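Local coordinates for NTF2 domain-containing protein (Chaetomium thermophilum, PDB 4X2H) that is of unknown function but adopts an NTF2-like fold, a scaffold often used for protein binding, and may act in nuclear transport, at residues B[113-121]-B[155-163]. Residues are numbered along the deposited sequence; the frame is centred on the assembly and turned at random.
Sequences HAPTDGVRM and LVPNWDVLE
His113 and Glu163 both set CG beside the backbone N and anti to the carbonyl carbon (chi1 -61° for His113), and a bend of the Glu163 chain at chi2 brings its carboxylate to the imidazole edge from the opposite direction. Glu163 OE2 lies near the ring plane and accepts from His113 NE2 at 2.5 Å, a His-carboxylate hydrogen bond so short that its exact geometry is doubtful. The ring and carboxylate planes are 35° apart. At the other ring nitrogen, ND1 reaches Asp117 OD2 in a weak bond, while Val119 CG2 lies over one imidazole face, toward the rim, and packs 4.0 Å from Glu163 OE1. The other branch of Val119, CG1, makes a loose apolar contact with Leu162 CD1 at 4.4 Å. The contact belongs to an NTF2-like fold, in which the loop joining helix 107-112 to strand 122-135 packs against the end of strand 145-157 and the turn that follows it; there Asn158 OD1 accepts from Asp160 N in an Asx turn. Arg120, centre of an inverse gamma turn, places its CG at the indole edge of Trp159, in the ring plane and 3.8 Å from CH2. A bend at chi3 then carries the guanidinium back to its own loop, where NE and NH2 grip His113 O side-on, in the carbonyl plane. NH2 also forms a salt bridge with Asp100. With an alanine here, His113 O is likely to lose both of its Arg120 donors and the Asp100 charge its mate, and a gap would probably open beside the indole. Pro157 CB sits over one face of that indole, toward its rim, and the indole NE1 donates to Phe103 O. Met121 O, buried and with no polar partner in the model, lies 3.3 Å from Pro157 CD.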
loop_
_atom_site.group_PDB
_atom_site.type_symbol
_atom_site.label_atom_id
_atom_site.label_comp_id
_atom_site.label_asym_id
_atom_site.label_seq_id
_atom_site.Cartn_x
_atom_site.Cartn_y
_atom_site.Cartn_z
ATOM N N HIS B 113 -18.938 3.726 18.260
ATOM C CA HIS B 113 -18.495 2.928 17.124
ATOM C C HIS B 113 -17.557 1.814 17.539
ATOM O O HIS B 113 -16.390 2.042 17.850
ATOM C CB HIS B 113 -17.837 3.831 16.086
ATOM C CG HIS B 113 -18.760 4.877 15.553
ATOM N ND1 HIS B 113 -19.862 4.569 14.784
ATOM C CD2 HIS B 113 -18.769 6.222 15.702
ATOM C CE1 HIS B 113 -20.501 5.681 14.471
ATOM N NE2 HIS B 113 -19.860 6.699 15.017
ATOM N N ALA B 114 -18.095 0.600 17.543
ATOM C CA ALA B 114 -17.305 -0.585 17.805
ATOM C C ALA B 114 -16.386 -0.817 16.617
ATOM O O ALA B 114 -16.594 -0.239 15.550
ATOM C CB ALA B 114 -18.199 -1.789 18.039
ATOM N N PRO B 115 -15.360 -1.659 16.793
ATOM C CA PRO B 115 -14.445 -1.943 15.682
ATOM C C PRO B 115 -15.135 -2.538 14.449
ATOM O O PRO B 115 -14.549 -2.536 13.365
ATOM C CB PRO B 115 -13.460 -2.941 16.295
ATOM C CG PRO B 115 -13.474 -2.629 17.751
ATOM C CD PRO B 115 -14.887 -2.242 18.061
ATOM N N THR B 116 -16.361 -3.030 14.612
ATOM C CA THR B 116 -17.099 -3.638 13.504
ATOM C C THR B 116 -17.979 -2.636 12.745
ATOM O O THR B 116 -18.637 -3.002 11.770
ATOM C CB THR B 116 -17.992 -4.795 14.002
ATOM O OG1 THR B 116 -18.810 -4.342 15.088
ATOM C CG2 THR B 116 -17.141 -5.970 14.467
ATOM N N ASP B 117 -17.985 -1.379 13.181
ATOM C CA ASP B 117 -18.836 -0.357 12.568
ATOM C C ASP B 117 -18.208 0.292 11.335
ATOM O O ASP B 117 -18.882 1.023 10.611
ATOM C CB ASP B 117 -19.178 0.733 13.588
ATOM C CG ASP B 117 -20.364 0.368 14.467
ATOM O OD1 ASP B 117 -20.850 -0.780 14.387
ATOM O OD2 ASP B 117 -20.808 1.234 15.247
ATOM N N GLY B 118 -16.925 0.038 11.104
ATOM C CA GLY B 118 -16.250 0.559 9.928
ATOM C C GLY B 118 -16.092 2.068 9.910
ATOM O O GLY B 118 -16.188 2.688 8.851
ATOM N N VAL B 119 -15.842 2.658 11.074
ATOM C CA VAL B 119 -15.642 4.102 11.177
ATOM C C VAL B 119 -14.233 4.415 11.686
ATOM O O VAL B 119 -13.509 5.204 11.078
ATOM C CB VAL B 119 -16.702 4.741 12.105
ATOM C CG1 VAL B 119 -16.379 6.208 12.400
ATOM C CG2 VAL B 119 -18.082 4.623 11.468
ATOM N N ARG B 120 -13.848 3.787 12.792
ATOM C CA ARG B 120 -12.557 4.052 13.416
ATOM C C ARG B 120 -11.474 3.190 12.783
ATOM O O ARG B 120 -10.827 2.382 13.454
ATOM C CB ARG B 120 -12.635 3.808 14.926
ATOM C CG ARG B 120 -13.594 4.759 15.620
ATOM C CD ARG B 120 -13.458 4.735 17.134
ATOM N NE ARG B 120 -13.869 3.456 17.716
ATOM C CZ ARG B 120 -13.041 2.534 18.203
ATOM N NH1 ARG B 120 -11.726 2.718 18.192
ATOM N NH2 ARG B 120 -13.536 1.414 18.710
ATOM N N MET B 121 -11.280 3.392 11.484
ATOM C CA MET B 121 -10.381 2.571 10.680
ATOM C C MET B 121 -9.044 3.237 10.418
ATOM O O MET B 121 -8.990 4.379 9.955
ATOM C CB MET B 121 -11.020 2.252 9.328
ATOM C CG MET B 121 -12.353 1.540 9.392
ATOM S SD MET B 121 -12.991 1.221 7.733
ATOM C CE MET B 121 -13.311 2.880 7.143
ATOM N N LEU B 155 -3.883 5.680 6.163
ATOM C CA LEU B 155 -4.940 6.642 6.433
ATOM C C LEU B 155 -5.504 6.458 7.830
ATOM O O LEU B 155 -5.674 5.328 8.281
ATOM C CB LEU B 155 -6.057 6.506 5.410
ATOM C CG LEU B 155 -5.671 6.714 3.948
ATOM C CD1 LEU B 155 -6.852 6.363 3.075
ATOM C CD2 LEU B 155 -5.216 8.148 3.692
ATOM N N VAL B 156 -5.799 7.571 8.500
ATOM C CA VAL B 156 -6.407 7.545 9.833
ATOM C C VAL B 156 -7.660 8.427 9.852
ATOM O O VAL B 156 -7.827 9.301 8.996
ATOM C CB VAL B 156 -5.414 8.011 10.927
ATOM C CG1 VAL B 156 -4.257 7.026 11.062
ATOM C CG2 VAL B 156 -4.891 9.408 10.633
ATOM N N PRO B 157 -8.567 8.187 10.814
ATOM C CA PRO B 157 -9.811 8.961 10.880
ATOM C C PRO B 157 -9.588 10.455 11.098
ATOM O O PRO B 157 -8.723 10.835 11.888
ATOM C CB PRO B 157 -10.538 8.357 12.086
ATOM C CG PRO B 157 -9.963 7.013 12.259
ATOM C CD PRO B 157 -8.536 7.113 11.820
ATOM N N ASN B 158 -10.358 11.285 10.402
ATOM C CA ASN B 158 -10.405 12.714 10.699
ATOM C C ASN B 158 -11.503 12.967 11.719
ATOM O O ASN B 158 -12.679 13.044 11.363
ATOM C CB ASN B 158 -10.653 13.540 9.435
ATOM C CG ASN B 158 -10.572 15.041 9.691
ATOM O OD1 ASN B 158 -10.563 15.493 10.841
ATOM N ND2 ASN B 158 -10.523 15.819 8.618
ATOM N N TRP B 159 -11.117 13.094 12.986
ATOM C CA TRP B 159 -12.086 13.234 14.069
ATOM C C TRP B 159 -12.878 14.536 13.974
ATOM O O TRP B 159 -13.955 14.651 14.556
ATOM C CB TRP B 159 -11.387 13.170 15.429
ATOM C CG TRP B 159 -10.585 11.932 15.655
ATOM C CD1 TRP B 159 -9.254 11.865 15.953
ATOM C CD2 TRP B 159 -11.051 10.576 15.596
ATOM N NE1 TRP B 159 -8.867 10.556 16.093
ATOM C CE2 TRP B 159 -9.951 9.745 15.880
ATOM C CE3 TRP B 159 -12.292 9.986 15.342
ATOM C CZ2 TRP B 159 -10.051 8.352 15.907
ATOM C CZ3 TRP B 159 -12.391 8.604 15.375
ATOM C CH2 TRP B 159 -11.275 7.804 15.651
ATOM N N ASP B 160 -12.344 15.511 13.247
ATOM C CA ASP B 160 -12.980 16.821 13.140
ATOM C C ASP B 160 -14.060 16.857 12.064
ATOM O O ASP B 160 -14.851 17.802 12.014
ATOM C CB ASP B 160 -11.930 17.897 12.854
ATOM C CG ASP B 160 -10.917 18.038 13.978
ATOM O OD1 ASP B 160 -11.331 17.998 15.158
ATOM O OD2 ASP B 160 -9.709 18.178 13.684
ATOM N N VAL B 161 -14.099 15.827 11.220
ATOM C CA VAL B 161 -15.034 15.774 10.097
ATOM C C VAL B 161 -15.998 14.596 10.219
ATOM O O VAL B 161 -17.189 14.735 9.938
ATOM C CB VAL B 161 -14.273 15.686 8.746
ATOM C CG1 VAL B 161 -15.221 15.364 7.592
ATOM C CG2 VAL B 161 -13.547 16.989 8.476
ATOM N N LEU B 162 -15.489 13.440 10.634
ATOM C CA LEU B 162 -16.323 12.245 10.771
ATOM C C LEU B 162 -17.507 12.484 11.699
ATOM O O LEU B 162 -17.334 12.761 12.885
ATOM C CB LEU B 162 -15.497 11.067 11.289
ATOM C CG LEU B 162 -14.599 10.379 10.261
ATOM C CD1 LEU B 162 -13.675 9.394 10.947
ATOM C CD2 LEU B 162 -15.431 9.671 9.200
ATOM N N GLU B 163 -18.707 12.366 11.138
ATOM C CA GLU B 163 -19.955 12.568 11.875
ATOM C C GLU B 163 -20.017 13.945 12.537
ATOM O O GLU B 163 -20.677 14.132 13.559
ATOM C CB GLU B 163 -20.137 11.455 12.908
ATOM C CG GLU B 163 -20.719 10.189 12.298
ATOM C CD GLU B 163 -20.216 8.928 12.959
ATOM O OE1 GLU B 163 -20.251 7.863 12.306
ATOM O OE2 GLU B 163 -19.789 8.996 14.132
#